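Local coordinates for protein LYND (Lyngbya aestuarii, PDB 4V1T) that probably catalyses the ATP- and magnesium-dependent cyclodehydration of precursor-peptide cysteines to thiazolines, as in YcaO cyclodehydratases of cyanobactin biosynthesis, at residues T131-D136 with F259-I264; D160-E165 with E216-V221; P317-H322 with T721-G726; Q489-T494 with H522-G527; D596-L601 with Q687-R692. All blocks are in the same frame, centred on the assembly; numbering follows the deposited sequence.

Contact 1: residues T131-D136 with F259-I264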
# COMPACT_ATOMS: atom_id res chain seq x y z
N THR B 131 -1.39 -18.71 -31.98
CA THR B 131 -1.41 -18.25 -33.37
C THR B 131 -2.84 -17.89 -33.76
O THR B 131 -3.08 -16.83 -34.35
CB THR B 131 -0.86 -19.33 -34.33
OG1 THR B 131 0.52 -19.59 -34.04
CG2 THR B 131 -0.99 -18.89 -35.79
N THR B 132 -3.77 -18.75 -33.40
CA THR B 132 -5.18 -18.51 -33.65
C THR B 132 -5.67 -17.28 -32.89
O THR B 132 -6.38 -16.42 -33.43
CB THR B 132 -6.03 -19.74 -33.26
OG1 THR B 132 -5.57 -20.86 -34.01
CG2 THR B 132 -7.51 -19.52 -33.56
N ALA B 133 -5.26 -17.17 -31.64
CA ALA B 133 -5.64 -16.03 -30.82
C ALA B 133 -5.18 -14.73 -31.46
O ALA B 133 -5.93 -13.75 -31.51
CB ALA B 133 -5.07 -16.17 -29.43
N LEU B 134 -3.95 -14.71 -31.95
CA LEU B 134 -3.40 -13.53 -32.59
C LEU B 134 -4.12 -13.21 -33.90
O LEU B 134 -4.39 -12.04 -34.21
CB LEU B 134 -1.90 -13.71 -32.86
CG LEU B 134 -1.01 -13.62 -31.62
CD1 LEU B 134 0.36 -14.24 -31.85
CD2 LEU B 134 -0.87 -12.17 -31.20
N ARG B 135 -4.43 -14.25 -34.66
CA ARG B 135 -5.10 -14.09 -35.95
C ARG B 135 -6.49 -13.49 -35.79
O ARG B 135 -6.96 -12.75 -36.64
CB ARG B 135 -5.19 -15.45 -36.65
CG ARG B 135 -5.80 -15.40 -38.04
CD ARG B 135 -5.71 -16.77 -38.69
NE ARG B 135 -6.25 -16.79 -40.04
CZ ARG B 135 -6.16 -17.83 -40.88
NH1 ARG B 135 -5.54 -18.94 -40.51
NH2 ARG B 135 -6.67 -17.75 -42.10
N ASP B 136 -7.16 -13.80 -34.69
CA ASP B 136 -8.50 -13.30 -34.44
C ASP B 136 -8.50 -11.79 -34.14
O ASP B 136 -9.53 -11.15 -34.21
CB ASP B 136 -9.15 -14.08 -33.29
CG ASP B 136 -9.46 -15.52 -33.67
OD1 ASP B 136 -9.49 -15.83 -34.88
OD2 ASP B 136 -9.69 -16.34 -32.76
N PHE B 259 -4.70 -13.38 -23.12
CA PHE B 259 -4.09 -12.28 -22.40
C PHE B 259 -2.78 -11.88 -23.08
O PHE B 259 -2.51 -10.70 -23.30
CB PHE B 259 -3.85 -12.71 -20.95
CG PHE B 259 -3.64 -11.59 -19.98
CD1 PHE B 259 -3.35 -10.30 -20.39
CD2 PHE B 259 -3.73 -11.85 -18.61
CE1 PHE B 259 -3.15 -9.29 -19.46
CE2 PHE B 259 -3.52 -10.85 -17.69
CZ PHE B 259 -3.24 -9.57 -18.11
N ALA B 260 -1.97 -12.87 -23.43
CA ALA B 260 -0.72 -12.60 -24.12
C ALA B 260 -0.97 -11.94 -25.48
O ALA B 260 -0.24 -11.04 -25.89
CB ALA B 260 0.07 -13.88 -24.29
N ALA B 261 -2.00 -12.41 -26.19
CA ALA B 261 -2.33 -11.85 -27.49
C ALA B 261 -2.61 -10.33 -27.40
O ALA B 261 -2.13 -9.55 -28.21
CB ALA B 261 -3.53 -12.57 -28.09
N THR B 262 -3.38 -9.95 -26.39
CA THR B 262 -3.71 -8.55 -26.16
C THR B 262 -2.46 -7.71 -25.92
O THR B 262 -2.31 -6.62 -26.48
CB THR B 262 -4.65 -8.41 -24.95
OG1 THR B 262 -5.86 -9.12 -25.21
CG2 THR B 262 -4.98 -6.95 -24.67
N GLU B 263 -1.56 -8.21 -25.08
CA GLU B 263 -0.35 -7.46 -24.73
C GLU B 263 0.64 -7.44 -25.90
O GLU B 263 1.43 -6.49 -26.04
CB GLU B 263 0.30 -8.05 -23.49
CG GLU B 263 -0.52 -7.88 -22.22
CD GLU B 263 -0.79 -6.43 -21.86
OE1 GLU B 263 0.10 -5.58 -22.08
OE2 GLU B 263 -1.89 -6.13 -21.36
N ILE B 264 0.59 -8.47 -26.73
CA ILE B 264 1.38 -8.49 -27.94
C ILE B 264 0.90 -7.38 -28.88
O ILE B 264 1.69 -6.63 -29.42
CB ILE B 264 1.31 -9.86 -28.63
CG1 ILE B 264 2.17 -10.87 -27.87
CG2 ILE B 264 1.83 -9.77 -30.07
CD1 ILE B 264 1.84 -12.33 -28.18
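L134 lays its CD2 methyl across A261 and against I264, bridging helix 124-135 and helix 250-275. CD2 stands 3.8 Å from I264 CG2, and I264 CB and CD1 lie at 4.1 Å from it, so the methyl rests against the forked side of the isoleucine; the two side chains cross at about a right angle. The same methyl reaches down to the backbone of the second helix, where A261 CA is 4.0 Å away. L134 starts off pointing past the other helix; CG sits beside the backbone N (chi1 -74°), and from there the leucine fork swings CD2 across. A133, the residue before L134, adds its CB, which meets A261 CB at 4.1 Å, each methyl directed at the opposing helix. No polar group bridges these segments: the join is buried and wholly apolar. The short helical segments pass 9.1 Å apart at a crossing angle of -49°, a value consistent with ridges-into-grooves packing, and alanines lie on both helices at the approach. Around the contact, L134 also touches L116 of strand 114-118 and V141 of strand 141-142, while I264 leans on L153. Helix 250-275 continues the packing through A260, F259 and E263 onto L192 of strand 189-196, and through A261 onto S251 of the second subunit.

Contact 2: residues D160-E165 with E216-V221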
# COMPACT_ATOMS: atom_id res chain seq x y z
N ASP B 160 9.21 -22.64 -18.07
CA ASP B 160 9.96 -22.09 -16.95
C ASP B 160 10.85 -20.96 -17.45
O ASP B 160 11.40 -21.05 -18.55
CB ASP B 160 10.80 -23.18 -16.27
CG ASP B 160 11.27 -22.78 -14.89
OD1 ASP B 160 10.53 -23.01 -13.91
OD2 ASP B 160 12.38 -22.22 -14.78
N TYR B 161 10.98 -19.91 -16.64
CA TYR B 161 11.76 -18.74 -17.03
C TYR B 161 13.28 -18.92 -16.87
O TYR B 161 14.04 -18.03 -17.24
CB TYR B 161 11.30 -17.52 -16.26
CG TYR B 161 10.15 -16.78 -16.93
CD1 TYR B 161 9.09 -17.46 -17.50
CD2 TYR B 161 10.14 -15.39 -16.99
CE1 TYR B 161 8.04 -16.78 -18.11
CE2 TYR B 161 9.10 -14.71 -17.60
CZ TYR B 161 8.06 -15.40 -18.16
OH TYR B 161 7.03 -14.72 -18.76
N LEU B 162 13.70 -20.06 -16.34
CA LEU B 162 15.13 -20.36 -16.23
C LEU B 162 15.54 -21.50 -17.16
O LEU B 162 16.59 -22.12 -16.97
CB LEU B 162 15.49 -20.72 -14.77
CG LEU B 162 15.52 -19.55 -13.77
CD1 LEU B 162 15.86 -20.09 -12.38
CD2 LEU B 162 16.52 -18.49 -14.18
N GLN B 163 14.74 -21.75 -18.18
CA GLN B 163 15.11 -22.72 -19.21
C GLN B 163 16.43 -22.30 -19.86
O GLN B 163 16.52 -21.20 -20.39
CB GLN B 163 14.03 -22.84 -20.28
CG GLN B 163 12.85 -23.72 -19.89
CD GLN B 163 13.19 -25.21 -19.96
OE1 GLN B 163 14.34 -25.58 -20.12
NE2 GLN B 163 12.17 -26.06 -19.87
N PRO B 164 17.45 -23.18 -19.82
CA PRO B 164 18.78 -22.78 -20.32
C PRO B 164 18.82 -22.33 -21.78
O PRO B 164 19.72 -21.59 -22.15
CB PRO B 164 19.64 -24.05 -20.11
CG PRO B 164 18.69 -25.15 -19.84
CD PRO B 164 17.48 -24.52 -19.22
N GLU B 165 17.86 -22.75 -22.60
CA GLU B 165 17.81 -22.33 -23.99
C GLU B 165 17.53 -20.82 -24.12
O GLU B 165 17.87 -20.21 -25.13
CB GLU B 165 16.75 -23.11 -24.76
CG GLU B 165 16.60 -22.62 -26.19
CD GLU B 165 15.73 -23.51 -27.05
OE1 GLU B 165 15.43 -24.65 -26.63
OE2 GLU B 165 15.35 -23.05 -28.15
N GLU B 216 15.54 -20.49 -3.91
CA GLU B 216 16.61 -21.11 -3.13
C GLU B 216 16.39 -22.61 -2.95
O GLU B 216 17.36 -23.37 -2.89
CB GLU B 216 16.74 -20.43 -1.77
CG GLU B 216 15.60 -20.71 -0.82
CD GLU B 216 14.37 -19.89 -1.13
OE1 GLU B 216 14.36 -19.18 -2.16
OE2 GLU B 216 13.41 -19.95 -0.34
N VAL B 217 15.14 -23.04 -2.86
CA VAL B 217 14.83 -24.46 -2.77
C VAL B 217 15.30 -25.17 -4.04
O VAL B 217 16.01 -26.17 -3.98
CB VAL B 217 13.32 -24.72 -2.57
CG1 VAL B 217 13.01 -26.21 -2.65
CG2 VAL B 217 12.86 -24.15 -1.24
N GLU B 218 14.89 -24.63 -5.18
CA GLU B 218 15.29 -25.17 -6.48
C GLU B 218 16.81 -25.18 -6.59
O GLU B 218 17.40 -26.19 -6.97
CB GLU B 218 14.68 -24.34 -7.61
CG GLU B 218 14.95 -24.89 -9.01
CD GLU B 218 14.54 -23.92 -10.12
OE1 GLU B 218 15.34 -23.01 -10.47
OE2 GLU B 218 13.42 -24.08 -10.67
N ALA B 219 17.44 -24.06 -6.25
CA ALA B 219 18.88 -23.91 -6.39
C ALA B 219 19.64 -24.90 -5.51
O ALA B 219 20.69 -25.41 -5.90
CB ALA B 219 19.29 -22.48 -6.03
N SER B 220 19.10 -25.17 -4.32
CA SER B 220 19.78 -26.03 -3.35
C SER B 220 19.68 -27.48 -3.77
O SER B 220 20.63 -28.26 -3.60
CB SER B 220 19.21 -25.83 -1.95
OG SER B 220 19.88 -26.66 -1.01
N VAL B 221 18.53 -27.83 -4.32
CA VAL B 221 18.29 -29.14 -4.89
C VAL B 221 19.26 -29.37 -6.03
O VAL B 221 19.84 -30.45 -6.16
CB VAL B 221 16.83 -29.28 -5.38
CG1 VAL B 221 16.68 -30.37 -6.44
CG2 VAL B 221 15.90 -29.53 -4.21
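An Asx turn at D160, overlapping a type I beta turn from D160 to Q163, brings D160 and L162 up to E218 on helix 216-225. D160 OD2 accepts the backbone N of L162 at 3.0 Å with an N-H...O angle of 154°, on the anti side of the carboxylate and well out of its plane. The turn points L162 at the helix, and its CD1 methyl comes to 3.5 Å from E218 OE1. E218 reaches out with CG anti to the backbone N (chi1 -175°) and an extended chain, which carries its carboxylate over to the turn. There two acids come close, D160 OD1 and E218 OE2 being 4.5 Å apart. R215 serves both: its NH1 makes salt bridges with D160 OD2 and E218 OE2, which probably offsets the repulsion. L162 packs further on A208 and L211 of helix 204-213, its side chain about 13 Å from the zinc ion held by C203, C206, C311 and C314. The turn leads from strand 154-157 into helix 165-176, the first connection of a beta-alpha-beta unit whose second strand, 180-184, lies parallel and adjacent in the mixed sheet.

Contact 3: residues P317-H322 with T721-G726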
# COMPACT_ATOMS: atom_id res chain seq x y z
N PRO B 317 30.31 -5.72 -16.69
CA PRO B 317 30.47 -6.46 -15.44
C PRO B 317 31.68 -6.07 -14.61
O PRO B 317 31.89 -6.63 -13.53
CB PRO B 317 30.59 -7.91 -15.92
CG PRO B 317 31.21 -7.81 -17.27
CD PRO B 317 30.66 -6.54 -17.87
N LYS B 318 32.45 -5.08 -15.07
CA LYS B 318 33.67 -4.67 -14.40
C LYS B 318 33.55 -3.32 -13.70
O LYS B 318 34.56 -2.67 -13.42
CB LYS B 318 34.82 -4.67 -15.40
CG LYS B 318 35.30 -6.07 -15.72
CD LYS B 318 35.45 -6.31 -17.21
CE LYS B 318 35.80 -7.76 -17.50
NZ LYS B 318 36.52 -7.87 -18.80
N ILE B 319 32.31 -2.92 -13.40
CA ILE B 319 32.07 -1.66 -12.71
C ILE B 319 32.61 -1.70 -11.29
O ILE B 319 33.44 -0.86 -10.90
CB ILE B 319 30.57 -1.31 -12.68
CG1 ILE B 319 30.15 -0.75 -14.06
CG2 ILE B 319 30.25 -0.29 -11.58
CD1 ILE B 319 28.68 -0.35 -14.16
N LEU B 320 32.15 -2.68 -10.51
CA LEU B 320 32.53 -2.80 -9.11
C LEU B 320 34.02 -3.05 -8.93
O LEU B 320 34.62 -2.61 -7.95
CB LEU B 320 31.72 -3.91 -8.45
CG LEU B 320 30.23 -3.56 -8.35
CD1 LEU B 320 29.39 -4.81 -8.45
CD2 LEU B 320 29.95 -2.83 -7.05
N GLN B 321 34.62 -3.78 -9.87
CA GLN B 321 36.07 -3.98 -9.89
C GLN B 321 36.75 -2.62 -9.97
O GLN B 321 37.66 -2.33 -9.20
CB GLN B 321 36.48 -4.86 -11.08
CG GLN B 321 37.99 -4.98 -11.30
CD GLN B 321 38.68 -5.77 -10.20
OE1 GLN B 321 38.07 -6.61 -9.54
NE2 GLN B 321 39.97 -5.52 -10.01
N HIS B 322 36.30 -1.79 -10.91
CA HIS B 322 36.88 -0.47 -11.12
C HIS B 322 36.62 0.45 -9.93
O HIS B 322 37.51 1.14 -9.46
CB HIS B 322 36.33 0.15 -12.40
CG HIS B 322 36.84 1.53 -12.68
ND1 HIS B 322 38.18 1.79 -12.92
CD2 HIS B 322 36.20 2.72 -12.76
CE1 HIS B 322 38.33 3.09 -13.13
NE2 HIS B 322 37.15 3.67 -13.05
N THR B 721 27.53 -1.32 -2.38
CA THR B 721 26.39 -0.80 -3.14
C THR B 721 26.34 -1.39 -4.54
O THR B 721 27.31 -1.32 -5.30
CB THR B 721 26.46 0.73 -3.25
OG1 THR B 721 26.50 1.31 -1.93
CG2 THR B 721 25.26 1.28 -4.01
N ARG B 722 25.20 -1.98 -4.88
CA ARG B 722 24.99 -2.54 -6.21
C ARG B 722 24.20 -1.53 -7.04
O ARG B 722 23.16 -1.06 -6.59
CB ARG B 722 24.25 -3.87 -6.13
CG ARG B 722 24.81 -4.83 -5.08
CD ARG B 722 26.12 -5.46 -5.51
NE ARG B 722 26.76 -6.21 -4.43
CZ ARG B 722 27.75 -7.09 -4.60
NH1 ARG B 722 28.23 -7.35 -5.81
NH2 ARG B 722 28.26 -7.71 -3.55
N PRO B 723 24.70 -1.16 -8.24
CA PRO B 723 24.03 -0.10 -9.01
C PRO B 723 22.58 -0.42 -9.39
O PRO B 723 21.78 0.50 -9.53
CB PRO B 723 24.88 0.00 -10.29
CG PRO B 723 26.18 -0.59 -9.94
CD PRO B 723 25.89 -1.66 -8.94
N ASP B 724 22.27 -1.69 -9.58
CA ASP B 724 20.91 -2.12 -9.89
C ASP B 724 19.99 -2.07 -8.66
O ASP B 724 18.77 -2.21 -8.78
CB ASP B 724 20.92 -3.54 -10.48
CG ASP B 724 21.54 -4.57 -9.55
OD1 ASP B 724 22.46 -4.20 -8.79
OD2 ASP B 724 21.11 -5.74 -9.58
N ILE B 725 20.58 -1.89 -7.48
CA ILE B 725 19.84 -1.75 -6.23
C ILE B 725 19.62 -0.28 -5.90
O ILE B 725 18.50 0.13 -5.61
CB ILE B 725 20.58 -2.43 -5.06
CG1 ILE B 725 20.70 -3.93 -5.31
CG2 ILE B 725 19.89 -2.15 -3.73
CD1 ILE B 725 19.38 -4.67 -5.35
N GLY B 726 20.70 0.49 -5.93
CA GLY B 726 20.64 1.93 -5.70
C GLY B 726 20.91 2.29 -4.25
O GLY B 726 21.79 3.09 -3.96
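I319 and L320, in the first turn of helix 319-324, pack on the connection 721-726 between the antiparallel strands 716-719 and 728-733 of the YcaO region. The purely apolar part is light: I319 CG2 lies 4.4 Å from CG of the P723 ring. L320 meets polar groups with its fork, CD2 3.5 Å from T721 O and CD1 3.8 Å from R722 NH1, the last approach being oblique to the guanidinium. R722 starts away from the helix, but a bend at chi2 (-74°) turns its chain back, so that it crosses L320 at about a right angle. Ionic and hydrogen-bonding partners lie outside the pair: R722 NH1 forms a salt bridge with E436 and NH2 bonds to S429 O, R323 NH1 donates to T721 O, and D724 is paired with R210 and R308. Within the connection, R722 O accepts twice, from I725 N at 2.9 Å and from G726 N at 3.0 Å.

Contact 4: residues Q489-T494 with H522-G527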
# COMPACT_ATOMS: atom_id res chain seq x y z
N GLN B 489 49.83 -18.83 1.33
CA GLN B 489 48.91 -19.01 0.21
C GLN B 489 48.57 -17.69 -0.47
O GLN B 489 48.30 -16.69 0.20
CB GLN B 489 47.61 -19.67 0.68
CG GLN B 489 47.78 -21.08 1.22
CD GLN B 489 48.20 -22.07 0.15
OE1 GLN B 489 48.17 -21.77 -1.04
NE2 GLN B 489 48.61 -23.25 0.58
N ALA B 490 48.59 -17.69 -1.79
CA ALA B 490 48.07 -16.58 -2.56
C ALA B 490 46.55 -16.61 -2.41
O ALA B 490 45.94 -17.66 -2.46
CB ALA B 490 48.47 -16.67 -4.02
N ILE B 491 45.96 -15.44 -2.21
CA ILE B 491 44.52 -15.33 -1.97
C ILE B 491 43.99 -14.07 -2.63
O ILE B 491 44.76 -13.26 -3.13
CB ILE B 491 44.20 -15.28 -0.47
CG1 ILE B 491 44.86 -14.05 0.15
CG2 ILE B 491 44.67 -16.57 0.21
CD1 ILE B 491 44.70 -13.95 1.63
N GLU B 492 42.68 -13.92 -2.62
CA GLU B 492 42.05 -12.71 -3.16
C GLU B 492 41.82 -11.68 -2.07
O GLU B 492 41.11 -11.94 -1.10
CB GLU B 492 40.74 -13.07 -3.86
CG GLU B 492 40.97 -13.82 -5.16
CD GLU B 492 39.70 -14.09 -5.94
OE1 GLU B 492 38.64 -14.29 -5.30
OE2 GLU B 492 39.75 -14.11 -7.18
N TRP B 493 42.46 -10.52 -2.23
CA TRP B 493 42.27 -9.41 -1.30
C TRP B 493 41.35 -8.37 -1.93
O TRP B 493 41.40 -8.15 -3.14
CB TRP B 493 43.60 -8.75 -0.93
CG TRP B 493 44.61 -9.66 -0.30
CD1 TRP B 493 45.43 -10.55 -0.94
CD2 TRP B 493 44.93 -9.76 1.10
NE1 TRP B 493 46.24 -11.19 -0.02
CE2 TRP B 493 45.95 -10.72 1.23
CE3 TRP B 493 44.45 -9.12 2.25
CZ2 TRP B 493 46.49 -11.06 2.47
CZ3 TRP B 493 44.99 -9.46 3.47
CH2 TRP B 493 46.00 -10.43 3.57
N THR B 494 40.51 -7.76 -1.11
CA THR B 494 39.60 -6.72 -1.57
C THR B 494 40.04 -5.37 -1.02
O THR B 494 40.27 -5.24 0.18
CB THR B 494 38.15 -7.02 -1.14
OG1 THR B 494 37.60 -8.03 -2.00
CG2 THR B 494 37.27 -5.77 -1.23
N HIS B 522 41.42 -24.63 3.20
CA HIS B 522 41.84 -23.28 3.57
C HIS B 522 40.64 -22.36 3.83
O HIS B 522 40.56 -21.24 3.30
CB HIS B 522 42.74 -22.71 2.46
CG HIS B 522 43.50 -21.48 2.86
ND1 HIS B 522 43.78 -21.17 4.17
CD2 HIS B 522 44.05 -20.50 2.11
CE1 HIS B 522 44.46 -20.04 4.22
NE2 HIS B 522 44.64 -19.61 2.98
N ARG B 523 39.71 -22.84 4.65
CA ARG B 523 38.54 -22.06 5.00
C ARG B 523 38.83 -21.25 6.25
O ARG B 523 38.48 -21.66 7.36
CB ARG B 523 37.33 -22.97 5.21
CG ARG B 523 36.88 -23.70 3.95
CD ARG B 523 35.37 -23.90 3.91
NE ARG B 523 35.01 -25.32 3.82
CZ ARG B 523 34.71 -25.97 2.70
NH1 ARG B 523 34.72 -25.35 1.53
NH2 ARG B 523 34.41 -27.26 2.76
N PHE B 524 39.46 -20.09 6.08
CA PHE B 524 39.98 -19.32 7.20
C PHE B 524 39.04 -18.22 7.67
O PHE B 524 39.38 -17.47 8.58
CB PHE B 524 41.34 -18.71 6.84
CG PHE B 524 41.29 -17.79 5.65
CD1 PHE B 524 40.90 -16.47 5.79
CD2 PHE B 524 41.65 -18.26 4.39
CE1 PHE B 524 40.85 -15.64 4.69
CE2 PHE B 524 41.61 -17.43 3.29
CZ PHE B 524 41.21 -16.12 3.44
N ALA B 525 37.86 -18.13 7.06
CA ALA B 525 36.89 -17.11 7.46
C ALA B 525 35.53 -17.36 6.85
O ALA B 525 35.42 -17.97 5.80
CB ALA B 525 37.39 -15.73 7.04
N ARG B 526 34.50 -16.89 7.55
CA ARG B 526 33.14 -16.76 7.02
C ARG B 526 32.71 -15.30 7.19
O ARG B 526 32.75 -14.77 8.31
CB ARG B 526 32.16 -17.67 7.75
CG ARG B 526 32.20 -19.11 7.33
CD ARG B 526 31.35 -19.98 8.23
NE ARG B 526 31.52 -21.40 7.93
CZ ARG B 526 30.94 -22.39 8.61
NH1 ARG B 526 30.14 -22.12 9.64
NH2 ARG B 526 31.16 -23.65 8.25
N GLY B 527 32.32 -14.66 6.10
CA GLY B 527 31.87 -13.28 6.15
C GLY B 527 30.69 -13.11 7.09
O GLY B 527 29.70 -13.82 6.96
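Q489 and I491 run past H522 and F524 with their backbones well apart, the CA atoms of Q489 and H522 being 8.9 Å from each other, so side chains alone close the gap. I491 belongs to strand 491-498 of the antiparallel YcaO sheet; H522 and F524 flank R523, the centre of an inverse gamma turn in the loop before strand 532-535. Q489 lays its aliphatic stem along the imidazole, CB 3.8 Å from H522 NE2 and CG 3.9 Å from H522 CD2, the two side chains sliding past each other in opposite directions with amide and ring planes 52° apart. I491 takes the crowded position for CG1 (chi1 61°), which leaves CG2 turned to the loop, 4.1 Å from H522 NE2 and 4.4 Å from F524 CE2. H522 is itself backed by F524, whose CD2 stands 3.3 Å above one face of the imidazole, toward its rim. Replacing H522 by alanine would probably leave the Q489 methylenes and I491 CG2 without the ring they rest on, and F524 CD2 without the imidazole face beside it. F524 also meets F485 edge-to-face and touches P508 of strand 503-508. On the strand itself, the other branch of I491 is used too: CD1 sits 3.2 Å above the W493 ring plane, offset toward its rim.

Contact 5: residues D596-L601 with Q687-R692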
# COMPACT_ATOMS: atom_id res chain seq x y z
N ASP B 596 23.50 0.21 30.94
CA ASP B 596 24.50 1.02 30.25
C ASP B 596 25.72 0.17 29.87
O ASP B 596 26.32 -0.45 30.73
CB ASP B 596 24.93 2.19 31.14
CG ASP B 596 26.09 2.97 30.54
OD1 ASP B 596 25.82 3.89 29.74
OD2 ASP B 596 27.26 2.67 30.87
N LEU B 597 26.06 0.18 28.59
CA LEU B 597 27.21 -0.56 28.06
C LEU B 597 28.29 0.38 27.52
O LEU B 597 29.28 -0.05 26.91
CB LEU B 597 26.74 -1.50 26.94
CG LEU B 597 26.43 -2.95 27.30
CD1 LEU B 597 25.74 -3.09 28.65
CD2 LEU B 597 25.57 -3.57 26.20
N THR B 598 28.11 1.68 27.75
CA THR B 598 29.04 2.69 27.26
C THR B 598 30.45 2.42 27.77
O THR B 598 30.69 2.43 28.97
CB THR B 598 28.60 4.09 27.69
OG1 THR B 598 27.20 4.26 27.42
CG2 THR B 598 29.40 5.17 26.94
N ALA B 599 31.38 2.17 26.85
CA ALA B 599 32.74 1.79 27.20
C ALA B 599 33.74 2.90 26.84
O ALA B 599 33.38 4.07 26.87
CB ALA B 599 33.11 0.47 26.52
N ASP B 600 34.97 2.54 26.50
CA ASP B 600 36.08 3.50 26.40
C ASP B 600 35.93 4.55 25.29
O ASP B 600 36.61 5.58 25.32
CB ASP B 600 37.41 2.76 26.23
CG ASP B 600 37.44 1.88 25.00
OD1 ASP B 600 36.39 1.28 24.66
OD2 ASP B 600 38.50 1.79 24.36
N LEU B 601 35.04 4.32 24.33
CA LEU B 601 34.84 5.28 23.25
C LEU B 601 33.87 6.38 23.67
O LEU B 601 33.82 7.45 23.05
CB LEU B 601 34.33 4.59 21.99
CG LEU B 601 35.20 3.46 21.42
CD1 LEU B 601 34.71 3.05 20.04
CD2 LEU B 601 36.67 3.85 21.36
N GLN B 687 22.07 13.33 31.51
CA GLN B 687 23.22 14.23 31.53
C GLN B 687 24.55 13.49 31.61
O GLN B 687 25.61 14.07 31.36
CB GLN B 687 23.11 15.22 32.69
CG GLN B 687 23.22 14.57 34.05
CD GLN B 687 23.65 15.55 35.13
OE1 GLN B 687 24.12 16.65 34.85
NE2 GLN B 687 23.48 15.14 36.38
N ASP B 688 24.51 12.21 31.98
CA ASP B 688 25.72 11.39 32.06
C ASP B 688 26.32 11.13 30.68
O ASP B 688 27.42 10.58 30.58
CB ASP B 688 25.41 10.06 32.76
CG ASP B 688 25.11 10.22 34.24
OD1 ASP B 688 25.81 11.01 34.92
OD2 ASP B 688 24.16 9.56 34.74
N TYR B 689 25.60 11.52 29.64
CA TYR B 689 26.04 11.29 28.26
C TYR B 689 26.24 12.62 27.52
O TYR B 689 25.28 13.24 27.06
CB TYR B 689 25.02 10.42 27.54
CG TYR B 689 24.75 9.12 28.26
CD1 TYR B 689 25.56 8.01 28.07
CD2 TYR B 689 23.68 9.01 29.13
CE1 TYR B 689 25.31 6.82 28.74
CE2 TYR B 689 23.43 7.84 29.81
CZ TYR B 689 24.24 6.75 29.61
OH TYR B 689 23.97 5.59 30.29
N PRO B 690 27.49 13.06 27.40
CA PRO B 690 27.79 14.30 26.66
C PRO B 690 27.31 14.28 25.22
O PRO B 690 27.40 13.26 24.55
CB PRO B 690 29.31 14.40 26.73
CG PRO B 690 29.68 13.66 27.97
CD PRO B 690 28.68 12.54 28.10
N LYS B 691 26.82 15.42 24.75
CA LYS B 691 26.30 15.56 23.40
C LYS B 691 27.45 15.77 22.41
O LYS B 691 28.19 16.75 22.50
CB LYS B 691 25.33 16.74 23.36
CG LYS B 691 24.68 17.02 22.01
CD LYS B 691 23.65 18.13 22.15
CE LYS B 691 22.91 18.40 20.84
NZ LYS B 691 21.90 19.48 21.01
N ARG B 692 27.59 14.85 21.46
CA ARG B 692 28.69 14.90 20.49
C ARG B 692 28.26 14.67 19.04
O ARG B 692 29.09 14.35 18.18
CB ARG B 692 29.75 13.87 20.87
CG ARG B 692 30.38 14.13 22.23
CD ARG B 692 31.70 13.41 22.38
NE ARG B 692 31.54 11.96 22.44
CZ ARG B 692 32.54 11.08 22.51
NH1 ARG B 692 33.80 11.51 22.51
NH2 ARG B 692 32.29 9.78 22.56
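With CG anti to the backbone N (chi1 173°), D596 holds its carboxylate out to Y689, whose CG lies beside the backbone N (chi1 -55°), bringing the ring in from the opposite direction. The Y689 hydroxyl donates to D596 OD1 at 2.6 Å. T598 OG1 donates to the same OD1 at 2.7 Å, and the two hydroxyls come from opposite faces of the carboxylate plane, so one oxygen is gripped from both sides. T598 OG1 also lies at the edge of the tyrosine ring, in its plane, 3.4 Å from Y689 CE1. D596 OD2 is taken by a salt bridge to R565. Were D596 an alanine, the Y689 and T598 hydroxyls would probably lose their shared acceptor and R565 its carboxylate mate. Further along, R692 bends at chi3 and gives NH2 to L601 O at 2.8 Å, with an N-H...O angle of 154°, the bond lying in both the guanidinium and carbonyl planes. The contact thus ties the loop between strands 590-596 and 605-612 to the loop before helix 697-710. F606 of strand 605-612 meets the Y689 ring, L597 and L601 pack on helix 538-561, and both L601 and R692 touch I707 of helix 697-710.

Contacts 1, 2, 3 and 5 are buried; contact 4 is only partly so, with Q489 exposed. Contact 1 is purely apolar and contact 4 nearly so, its imidazole used as a packing surface, whereas contact 5 rests on directed hydrogen bonds and contact 2 on an acid pair sharing one arginine. Contact 3 mixes methyls with a carbonyl and a guanidinium. Helices 216-225 and 250-275 follow each other in the chain, and contacts 1 and 2 both reach the second subunit. Contacts 3 and 4 border one antiparallel sheet: contact 4 includes strand 491-498, and contact 3 the loop that follows its partner 716-719. Contacts 1 and 5 lie on opposite sides of the chain's centre, their own centres about 68 Å apart.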